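Local coordinates for protein deacetylase EF_0837 (Enterococcus faecalis, PDB 2ICS) that binds two zinc ions per subunit in a TIM-barrel amidohydrolase fold and acts as an esterase, deacetylating acetyl-(R)-mandelate with very low efficiency in vitro, at residues Ile122-Leu131 and Arg156-Asn165; Leu185-Leu196 and Asp207-Asn218. All blocks are in the same frame, centred on the assembly; numbering follows the deposited sequence.

Contact 1: residues Ile122-Leu131 and Arg156-Asn165. With ADE (adenine), chain D.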
loop_
_atom_site.group_PDB
_atom_site.type_symbol
_atom_site.label_atom_id
_atom_site.label_comp_id
_atom_site.label_asym_id
_atom_site.label_seq_id
_atom_site.Cartn_x
_atom_site.Cartn_y
_atom_site.Cartn_z
ATOM N N ILE A 122 2.656 13.232 11.839
ATOM C CA ILE A 122 3.900 12.733 12.411
ATOM C C ILE A 122 4.984 13.796 12.573
ATOM O O ILE A 122 6.165 13.483 12.456
ATOM C CB ILE A 122 4.474 11.613 11.534
ATOM C CG1 ILE A 122 4.755 12.181 10.142
ATOM C CG2 ILE A 122 3.495 10.441 11.461
ATOM C CD1 ILE A 122 5.133 11.164 9.118
ATOM N N VAL A 123 4.596 15.042 12.833
ATOM C CA VAL A 123 5.581 16.113 13.004
ATOM C C VAL A 123 6.675 15.656 13.964
ATOM O O VAL A 123 7.860 15.673 13.627
ATOM C CB VAL A 123 4.927 17.402 13.550
ATOM C CG1 VAL A 123 4.007 17.997 12.494
ATOM C CG2 VAL A 123 4.143 17.099 14.817
ATOM N N ALA A 124 6.273 15.248 15.160
ATOM C CA ALA A 124 7.220 14.753 16.145
ATOM C C ALA A 124 7.251 13.241 15.952
ATOM O O ALA A 124 6.662 12.727 15.005
ATOM C CB ALA A 124 6.749 15.099 17.551
ATOM N N GLN A 125 7.932 12.529 16.837
ATOM C CA GLN A 125 7.995 11.077 16.722
ATOM C C GLN A 125 6.908 10.441 17.582
ATOM O O GLN A 125 6.470 9.323 17.317
ATOM C CB GLN A 125 9.369 10.569 17.168
ATOM C CG GLN A 125 9.527 9.048 17.131
ATOM C CD GLN A 125 9.446 8.473 15.725
ATOM O OE1 GLN A 125 10.245 8.825 14.851
ATOM N NE2 GLN A 125 8.484 7.582 15.501
ATOM N N ASP A 126 6.471 11.169 18.603
ATOM C CA ASP A 126 5.451 10.678 19.527
ATOM C C ASP A 126 4.168 11.497 19.474
ATOM O O ASP A 126 3.739 12.057 20.483
ATOM C CB ASP A 126 6.009 10.688 20.954
ATOM C CG ASP A 126 6.538 12.063 21.372
ATOM O OD1 ASP A 126 7.013 12.193 22.523
ATOM O OD2 ASP A 126 6.481 13.010 20.555
ATOM N N GLU A 127 3.539 11.548 18.305
ATOM C CA GLU A 127 2.323 12.335 18.150
ATOM C C GLU A 127 1.090 11.814 18.884
ATOM O O GLU A 127 0.025 12.421 18.814
ATOM C CB GLU A 127 2.029 12.553 16.661
ATOM C CG GLU A 127 2.659 11.526 15.737
ATOM C CD GLU A 127 1.720 10.395 15.431
ATOM O OE1 GLU A 127 2.107 9.464 14.688
ATOM O OE2 GLU A 127 0.583 10.448 15.940
ATOM N N LEU A 128 1.228 10.699 19.595
ATOM C CA LEU A 128 0.105 10.165 20.359
ATOM C C LEU A 128 0.402 10.216 21.863
ATOM O O LEU A 128 -0.384 9.738 22.681
ATOM C CB LEU A 128 -0.225 8.733 19.927
ATOM C CG LEU A 128 -0.800 8.561 18.514
ATOM C CD1 LEU A 128 -1.237 7.115 18.318
ATOM C CD2 LEU A 128 -1.993 9.498 18.310
ATOM N N ALA A 129 1.540 10.815 22.212
ATOM C CA ALA A 129 1.962 10.960 23.603
ATOM C C ALA A 129 1.135 12.049 24.293
ATOM O O ALA A 129 0.920 12.008 25.503
ATOM C CB ALA A 129 3.445 11.309 23.661
ATOM N N ASP A 130 0.682 13.026 23.511
ATOM C CA ASP A 130 -0.147 14.120 24.021
ATOM C C ASP A 130 -1.542 13.937 23.428
ATOM O O ASP A 130 -1.771 14.251 22.262
ATOM C CB ASP A 130 0.425 15.476 23.588
ATOM C CG ASP A 130 -0.415 16.653 24.077
ATOM O OD1 ASP A 130 -1.531 16.430 24.604
ATOM O OD2 ASP A 130 0.040 17.808 23.926
ATOM N N LEU A 131 -2.468 13.436 24.235
ATOM C CA LEU A 131 -3.831 13.184 23.785
ATOM C C LEU A 131 -4.650 14.386 23.314
ATOM O O LEU A 131 -5.619 14.223 22.570
ATOM C CB LEU A 131 -4.599 12.453 24.880
ATOM C CG LEU A 131 -5.059 11.038 24.538
ATOM C CD1 LEU A 131 -3.896 10.223 23.983
ATOM C CD2 LEU A 131 -5.642 10.388 25.787
ATOM N N ARG A 156 -0.694 4.993 14.755
ATOM C CA ARG A 156 0.566 4.279 14.940
ATOM C C ARG A 156 0.694 3.796 16.373
ATOM O O ARG A 156 1.211 4.503 17.234
ATOM C CB ARG A 156 1.745 5.180 14.570
ATOM C CG ARG A 156 1.760 5.595 13.104
ATOM C CD ARG A 156 3.149 6.062 12.687
ATOM N NE ARG A 156 3.606 7.211 13.465
ATOM C CZ ARG A 156 4.884 7.516 13.656
ATOM N NH1 ARG A 156 5.834 6.755 13.126
ATOM N NH2 ARG A 156 5.217 8.577 14.383
HETATM N N MSE A 157 0.235 2.571 16.613
HETATM C CA MSE A 157 0.248 1.995 17.951
HETATM C C MSE A 157 1.525 1.259 18.380
HETATM O O MSE A 157 1.560 0.028 18.402
HETATM C CB MSE A 157 -0.961 1.064 18.108
HETATM C CG MSE A 157 -2.309 1.727 17.803
HETATM SE SE MSE A 157 -2.640 3.335 18.859
HETATM C CE MSE A 157 -4.102 4.105 17.883
ATOM N N SER A 158 2.564 2.018 18.722
ATOM C CA SER A 158 3.816 1.428 19.182
ATOM C C SER A 158 4.522 2.327 20.199
ATOM O O SER A 158 4.312 3.542 20.235
ATOM C CB SER A 158 4.754 1.128 18.008
ATOM O OG SER A 158 5.334 2.311 17.490
ATOM N N ARG A 159 5.357 1.699 21.020
ATOM C CA ARG A 159 6.119 2.348 22.085
ATOM C C ARG A 159 6.542 3.807 21.923
ATOM O O ARG A 159 6.152 4.659 22.716
ATOM C CB ARG A 159 7.365 1.503 22.395
ATOM C CG ARG A 159 8.302 2.102 23.437
ATOM C CD ARG A 159 9.377 1.107 23.856
ATOM N NE ARG A 159 10.174 0.635 22.725
ATOM C CZ ARG A 159 11.144 1.334 22.137
ATOM N NH1 ARG A 159 11.451 2.552 22.571
ATOM N NH2 ARG A 159 11.813 0.814 21.110
ATOM N N THR A 160 7.354 4.090 20.912
ATOM C CA THR A 160 7.857 5.441 20.701
ATOM C C THR A 160 6.806 6.451 20.254
ATOM O O THR A 160 7.082 7.646 20.181
ATOM C CB THR A 160 9.017 5.445 19.672
ATOM O OG1 THR A 160 8.510 5.133 18.369
ATOM C CG2 THR A 160 10.077 4.409 20.057
ATOM N N VAL A 161 5.596 5.987 19.970
ATOM C CA VAL A 161 4.549 6.892 19.520
ATOM C C VAL A 161 3.566 7.309 20.605
ATOM O O VAL A 161 3.210 8.484 20.710
ATOM C CB VAL A 161 3.725 6.265 18.360
ATOM C CG1 VAL A 161 2.721 7.276 17.825
ATOM C CG2 VAL A 161 4.648 5.796 17.249
ATOM N N ILE A 162 3.144 6.344 21.416
ATOM C CA ILE A 162 2.137 6.572 22.449
ATOM C C ILE A 162 2.549 7.055 23.831
ATOM O O ILE A 162 1.683 7.305 24.661
ATOM C CB ILE A 162 1.317 5.297 22.680
ATOM C CG1 ILE A 162 2.237 4.207 23.248
ATOM C CG2 ILE A 162 0.665 4.848 21.374
ATOM C CD1 ILE A 162 1.507 2.966 23.724
ATOM N N GLY A 163 3.842 7.175 24.101
ATOM C CA GLY A 163 4.254 7.614 25.424
ATOM C C GLY A 163 3.629 6.745 26.506
ATOM O O GLY A 163 3.849 5.539 26.536
ATOM N N ASP A 164 2.830 7.348 27.383
ATOM C CA ASP A 164 2.182 6.609 28.466
ATOM C C ASP A 164 0.689 6.405 28.239
ATOM O O ASP A 164 -0.009 5.909 29.125
ATOM C CB ASP A 164 2.363 7.349 29.794
ATOM C CG ASP A 164 3.822 7.593 30.137
ATOM O OD1 ASP A 164 4.575 6.605 30.285
ATOM O OD2 ASP A 164 4.209 8.775 30.262
ATOM N N ASN A 165 0.197 6.775 27.062
ATOM C CA ASN A 165 -1.231 6.657 26.770
ATOM C C ASN A 165 -1.743 5.253 26.443
ATOM O O ASN A 165 -2.921 5.076 26.140
ATOM C CB ASN A 165 -1.600 7.638 25.657
ATOM C CG ASN A 165 -1.449 9.087 26.096
ATOM O OD1 ASN A 165 -1.137 9.969 25.290
ATOM N ND2 ASN A 165 -1.676 9.339 27.381
HETATM N N9 ADE D . 9.609 3.873 14.941
HETATM C C8 ADE D . 8.803 2.775 15.051
HETATM N N7 ADE D . 8.024 2.677 14.009
HETATM C C5 ADE D . 8.276 3.704 13.162
HETATM C C6 ADE D . 7.764 4.126 11.900
HETATM N N6 ADE D . 6.763 3.407 11.269
HETATM N N1 ADE D . 8.277 5.243 11.331
HETATM C C2 ADE D . 9.250 5.958 11.924
HETATM N N3 ADE D . 9.756 5.596 13.108
HETATM C C4 ADE D . 9.307 4.493 13.754
HETATM O O HOH W 1 -0.704 7.941 15.009
HETATM O O HOH W 2 2.466 10.348 27.348
#
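Glu127 and Arg156 meet nearly at right angles along their chains, yet their flat ends are almost coplanar, the carboxylate and guanidinium planes only 19° apart. The arginine forms a side-on salt bridge, NE and NH2 both turned to a single oxygen: NE lies 3.0 Å from Glu127 OE1 and NH2 3.2 Å from the same Glu127 OE1, the first bond the straighter. A water bridges the other oxygen, Glu127 OE2, and the backbone N-H of Arg156, from which it accepts, so one acid serves both ends of the residue. A bend at chi3 (-60°) turns the guanidinium across the loop. Two branched residues sandwich it: Val161 CG2 stands 3.9 Å above the plane, over its centre, and Ile122 CG2 lies against the opposite face, nearer the rim. With NE and NH2 turned to the acid, NH1 is left toward adenine, 3.4 Å from ADE N1. Gln125, bent at chi2, brings NE2 to 3.4 Å from ADE N3, and Thr160 OG1 borders the same ligand.

Farther along, Leu128 and Val161 lie side by side, pointing the same way, with Leu128 CG 3.8 Å from Val161 CG1; the Leu128 N-H bonds to the carbonyl of Val161, joining the loop to the short helix 159-162. Gly163 leaves that helix with positive phi; a side chain here would point at Ala129 CB, and its absence lets the backbones come close. Two bonds to one oxygen and two branched side chains limit the rotation of the Arg156 guanidinium and leave NH1 facing adenine, consistent with the transition-state stabilising role inferred by similarity.

Contact 2: residues Leu185-Leu196 and Asp207-Asn218. With ZN (zinc ion), chain C; ADE (adenine), chain D.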
loop_
_atom_site.group_PDB
_atom_site.type_symbol
_atom_site.label_atom_id
_atom_site.label_comp_id
_atom_site.label_asym_id
_atom_site.label_seq_id
_atom_site.Cartn_x
_atom_site.Cartn_y
_atom_site.Cartn_z
ATOM N N LEU A 185 -9.592 2.153 8.682
ATOM C CA LEU A 185 -8.584 2.465 9.685
ATOM C C LEU A 185 -7.335 1.616 9.470
ATOM O O LEU A 185 -7.435 0.400 9.334
ATOM C CB LEU A 185 -9.135 2.176 11.087
ATOM C CG LEU A 185 -8.102 2.029 12.210
ATOM C CD1 LEU A 185 -7.462 3.373 12.507
ATOM C CD2 LEU A 185 -8.770 1.481 13.460
HETATM N N MSE A 186 -6.165 2.251 9.420
HETATM C CA MSE A 186 -4.914 1.507 9.280
HETATM C C MSE A 186 -4.190 1.563 10.626
HETATM O O MSE A 186 -4.028 2.638 11.202
HETATM C CB MSE A 186 -4.007 2.109 8.204
HETATM C CG MSE A 186 -2.669 1.368 8.108
HETATM SE SE MSE A 186 -1.451 1.943 6.715
HETATM C CE MSE A 186 -2.190 0.924 5.243
ATOM N N VAL A 187 -3.759 0.410 11.124
ATOM C CA VAL A 187 -3.068 0.352 12.405
ATOM C C VAL A 187 -1.626 -0.106 12.260
ATOM O O VAL A 187 -1.336 -1.169 11.720
ATOM C CB VAL A 187 -3.787 -0.602 13.400
ATOM C CG1 VAL A 187 -3.034 -0.656 14.726
ATOM C CG2 VAL A 187 -5.209 -0.121 13.633
ATOM N N HIS A 188 -0.719 0.728 12.741
ATOM C CA HIS A 188 0.698 0.433 12.710
ATOM C C HIS A 188 1.049 -0.226 14.039
ATOM O O HIS A 188 0.557 0.180 15.094
ATOM C CB HIS A 188 1.471 1.751 12.466
ATOM C CG HIS A 188 2.730 1.920 13.271
ATOM N ND1 HIS A 188 3.870 2.438 12.696
ATOM C CD2 HIS A 188 2.945 1.728 14.599
ATOM C CE1 HIS A 188 4.744 2.552 13.680
ATOM N NE2 HIS A 188 4.230 2.136 14.849
ATOM N N ILE A 189 1.862 -1.274 13.977
ATOM C CA ILE A 189 2.296 -1.973 15.178
ATOM C C ILE A 189 3.815 -2.006 15.177
ATOM O O ILE A 189 4.452 -1.945 14.124
ATOM C CB ILE A 189 1.774 -3.437 15.249
ATOM C CG1 ILE A 189 2.228 -4.222 14.015
ATOM C CG2 ILE A 189 0.253 -3.443 15.368
ATOM C CD1 ILE A 189 1.860 -5.716 14.057
ATOM N N GLY A 190 4.391 -2.083 16.366
ATOM C CA GLY A 190 5.830 -2.132 16.498
ATOM C C GLY A 190 6.129 -2.733 17.852
ATOM O O GLY A 190 5.540 -3.749 18.232
ATOM N N SER A 191 7.034 -2.097 18.585
ATOM C CA SER A 191 7.410 -2.555 19.913
ATOM C C SER A 191 6.279 -2.271 20.893
ATOM O O SER A 191 5.451 -1.391 20.662
ATOM C CB SER A 191 8.670 -1.824 20.376
ATOM O OG SER A 191 9.730 -2.024 19.461
ATOM N N ALA A 192 6.247 -3.020 21.989
ATOM C CA ALA A 192 5.226 -2.818 23.010
ATOM C C ALA A 192 5.750 -1.715 23.925
ATOM O O ALA A 192 6.960 -1.528 24.044
ATOM C CB ALA A 192 5.005 -4.112 23.800
ATOM N N PRO A 193 4.851 -0.965 24.579
ATOM C CA PRO A 193 3.390 -1.074 24.530
ATOM C C PRO A 193 2.791 -0.372 23.316
ATOM O O PRO A 193 3.421 0.488 22.713
ATOM C CB PRO A 193 2.962 -0.409 25.830
ATOM C CG PRO A 193 3.942 0.730 25.922
ATOM C CD PRO A 193 5.263 0.039 25.582
ATOM N N PRO A 194 1.554 -0.733 22.952
ATOM C CA PRO A 194 0.771 -1.752 23.659
ATOM C C PRO A 194 1.174 -3.140 23.188
ATOM O O PRO A 194 1.911 -3.284 22.212
ATOM C CB PRO A 194 -0.673 -1.438 23.258
ATOM C CG PRO A 194 -0.599 -0.044 22.602
ATOM C CD PRO A 194 0.735 -0.067 21.931
ATOM N N HIS A 195 0.683 -4.157 23.883
ATOM C CA HIS A 195 0.961 -5.534 23.508
ATOM C C HIS A 195 0.079 -5.854 22.304
ATOM O O HIS A 195 -1.053 -5.387 22.221
ATOM C CB HIS A 195 0.656 -6.462 24.682
ATOM C CG HIS A 195 1.662 -6.371 25.784
ATOM N ND1 HIS A 195 2.954 -6.831 25.646
ATOM C CD2 HIS A 195 1.587 -5.823 27.021
ATOM C CE1 HIS A 195 3.634 -6.569 26.749
ATOM N NE2 HIS A 195 2.829 -5.956 27.599
ATOM N N LEU A 196 0.608 -6.640 21.374
ATOM C CA LEU A 196 -0.121 -6.984 20.160
ATOM C C LEU A 196 -1.525 -7.524 20.401
ATOM O O LEU A 196 -2.473 -7.104 19.739
ATOM C CB LEU A 196 0.680 -7.989 19.327
ATOM C CG LEU A 196 0.114 -8.283 17.930
ATOM C CD1 LEU A 196 -0.016 -6.994 17.126
ATOM C CD2 LEU A 196 1.024 -9.264 17.211
ATOM N N ASP A 207 -10.351 -3.613 9.267
ATOM C CA ASP A 207 -9.294 -2.767 9.808
ATOM C C ASP A 207 -7.998 -3.307 9.227
ATOM O O ASP A 207 -7.795 -4.521 9.167
ATOM C CB ASP A 207 -9.258 -2.832 11.341
ATOM C CG ASP A 207 -10.456 -2.140 11.991
ATOM O OD1 ASP A 207 -10.966 -1.153 11.413
ATOM O OD2 ASP A 207 -10.876 -2.574 13.088
ATOM N N VAL A 208 -7.122 -2.407 8.799
ATOM C CA VAL A 208 -5.866 -2.807 8.192
ATOM C C VAL A 208 -4.705 -2.797 9.172
ATOM O O VAL A 208 -4.384 -1.769 9.766
ATOM C CB VAL A 208 -5.530 -1.886 6.985
ATOM C CG1 VAL A 208 -4.269 -2.375 6.284
ATOM C CG2 VAL A 208 -6.706 -1.853 6.005
ATOM N N LEU A 209 -4.080 -3.958 9.337
ATOM C CA LEU A 209 -2.933 -4.110 10.222
ATOM C C LEU A 209 -1.680 -4.006 9.357
ATOM O O LEU A 209 -1.364 -4.943 8.625
ATOM C CB LEU A 209 -2.972 -5.486 10.889
ATOM C CG LEU A 209 -1.805 -5.836 11.810
ATOM C CD1 LEU A 209 -1.988 -5.079 13.113
ATOM C CD2 LEU A 209 -1.749 -7.342 12.065
ATOM N N THR A 210 -0.967 -2.884 9.421
ATOM C CA THR A 210 0.233 -2.745 8.602
ATOM C C THR A 210 1.471 -3.182 9.405
ATOM O O THR A 210 1.414 -3.284 10.635
ATOM C CB THR A 210 0.354 -1.291 8.040
ATOM O OG1 THR A 210 1.291 -1.265 6.954
ATOM C CG2 THR A 210 0.777 -0.319 9.122
ATOM N N HIS A 211 2.570 -3.471 8.707
ATOM C CA HIS A 211 3.803 -3.961 9.333
ATOM C C HIS A 211 3.531 -5.368 9.873
ATOM O O HIS A 211 4.179 -5.828 10.815
ATOM C CB HIS A 211 4.241 -3.074 10.505
ATOM C CG HIS A 211 4.442 -1.639 10.147
ATOM N ND1 HIS A 211 4.971 -1.206 8.951
ATOM C CD2 HIS A 211 4.231 -0.519 10.883
ATOM C CE1 HIS A 211 5.065 0.126 9.000
ATOM N NE2 HIS A 211 4.628 0.588 10.153
ATOM N N CYS A 212 2.572 -6.054 9.261
ATOM C CA CYS A 212 2.165 -7.382 9.710
ATOM C C CYS A 212 3.268 -8.421 9.924
ATOM O O CYS A 212 3.157 -9.248 10.828
ATOM C CB CYS A 212 1.092 -7.947 8.770
ATOM S SG CYS A 212 1.634 -8.326 7.081
ATOM N N PHE A 213 4.317 -8.401 9.106
ATOM C CA PHE A 213 5.393 -9.369 9.277
ATOM C C PHE A 213 6.668 -8.769 9.856
ATOM O O PHE A 213 7.767 -9.146 9.454
ATOM C CB PHE A 213 5.719 -10.073 7.951
ATOM C CG PHE A 213 4.580 -10.897 7.390
ATOM C CD1 PHE A 213 3.622 -11.468 8.230
ATOM C CD2 PHE A 213 4.476 -11.108 6.017
ATOM C CE1 PHE A 213 2.576 -12.234 7.711
ATOM C CE2 PHE A 213 3.437 -11.873 5.486
ATOM C CZ PHE A 213 2.485 -12.437 6.330
ATOM N N ASN A 214 6.537 -7.839 10.801
ATOM C CA ASN A 214 7.725 -7.253 11.406
ATOM C C ASN A 214 8.341 -8.303 12.332
ATOM O O ASN A 214 7.636 -9.173 12.848
ATOM C CB ASN A 214 7.388 -5.969 12.178
ATOM C CG ASN A 214 6.603 -6.227 13.450
ATOM O OD1 ASN A 214 5.432 -5.839 13.566
ATOM N ND2 ASN A 214 7.240 -6.871 14.419
ATOM N N GLY A 215 9.652 -8.226 12.538
ATOM C CA GLY A 215 10.320 -9.208 13.372
ATOM C C GLY A 215 10.537 -8.858 14.830
ATOM O O GLY A 215 11.308 -9.524 15.514
ATOM N N LYS A 216 9.868 -7.820 15.314
ATOM C CA LYS A 216 10.018 -7.418 16.706
ATOM C C LYS A 216 9.400 -8.465 17.639
ATOM O O LYS A 216 8.607 -9.307 17.206
ATOM C CB LYS A 216 9.360 -6.046 16.914
ATOM C CG LYS A 216 9.953 -4.969 16.010
ATOM C CD LYS A 216 9.221 -3.629 16.111
ATOM C CE LYS A 216 9.810 -2.621 15.118
ATOM N NZ LYS A 216 9.055 -1.332 15.030
ATOM N N GLU A 217 9.771 -8.417 18.917
ATOM C CA GLU A 217 9.253 -9.361 19.909
ATOM C C GLU A 217 7.736 -9.256 20.050
ATOM O O GLU A 217 7.055 -10.245 20.318
ATOM C CB GLU A 217 9.901 -9.101 21.278
ATOM C CG GLU A 217 11.391 -9.407 21.343
ATOM C CD GLU A 217 11.997 -9.099 22.707
ATOM O OE1 GLU A 217 12.073 -7.903 23.077
ATOM O OE2 GLU A 217 12.394 -10.056 23.412
ATOM N N ASN A 218 7.217 -8.045 19.882
ATOM C CA ASN A 218 5.786 -7.791 19.995
ATOM C C ASN A 218 5.071 -8.044 18.665
ATOM O O ASN A 218 3.925 -7.641 18.484
ATOM C CB ASN A 218 5.567 -6.347 20.460
ATOM C CG ASN A 218 4.123 -6.052 20.825
ATOM O OD1 ASN A 218 3.483 -6.809 21.560
ATOM N ND2 ASN A 218 3.606 -4.931 20.323
HETATM ZN ZN ZN C . 4.536 2.706 10.701
HETATM N N9 ADE D . 9.609 3.873 14.941
HETATM C C8 ADE D . 8.803 2.775 15.051
HETATM N N7 ADE D . 8.024 2.677 14.009
HETATM C C5 ADE D . 8.276 3.704 13.162
HETATM C C6 ADE D . 7.764 4.126 11.900
HETATM N N6 ADE D . 6.763 3.407 11.269
HETATM N N1 ADE D . 8.277 5.243 11.331
HETATM C C2 ADE D . 9.250 5.958 11.924
HETATM N N3 ADE D . 9.756 5.596 13.108
HETATM C C4 ADE D . 9.307 4.493 13.754
HETATM O O HOH W 3 -11.437 -0.196 8.298
HETATM O O HOH W 4 7.202 -2.342 13.078
HETATM O O HOH W 5 5.541 3.097 8.742
#
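His211 reaches the metal with CG anti to its carbonyl carbon (chi1 -57°) and a left-handed backbone, while His188 is rotated to an unusual chi1 of 139°; together these turns bring two imidazole nitrogens to one zinc ion. His188 ND1 binds zinc at 2.1 Å and His211 NE2 at 2.2 Å, their rings inclined by 72° in an oblique pair. Adenine N6 and a water are also ligands of this zinc, and the carbamate of Lys154 completes the site. Each ring is steadied on its far nitrogen, His188 NE2 by Ser158 OG and His211 ND1 by the carbonyl of Gly245, while Thr210 CG2 lies over one face of the His211 ring.

Behind the metal the strands run parallel: Val187 N bonds to Val208 O at 2.6 Å, and Thr210 N to Val187 O at 2.9 Å. Ile189 CG2 packs on Leu209 CD1 at 3.6 Å, their chains crossing at about a right angle.

Beyond the strands, Asn218 fastens the loop. Its ND2 donates to Gly190 O at 3.1 Å and weakly to Pro194 O, while OD1 accepts from Leu196 N at 2.9 Å; an amide suits this place because it can give and take at once.

The two strands and helix 196-202 form a beta-alpha-beta unit of the TIM barrel. Strand 241-243 continues the sheet past 208-210, strand 156-157 flanks 186-189, and helix 168-178 packs against Leu185 and Val187.

From the N terminus, contact 1 comes first: the loop after strand 110-114 is closed onto strand 156-157 and helix 159-162, with helix 136-145 and strand 150-152 in the chain between. Contact 2 follows in series, neither nested in the first nor crossing it, and closes the shorter excursion through helix 196-202. The two meet because strands 156-157 and 186-189 are neighbours in one parallel sheet. Just past these strands Arg159 N probably bonds to Ser191 O, while Ile162 packs against the Pro193 backbone. Both contacts touch adenine, so together they join a loop and successive barrel strands around the ligand pocket.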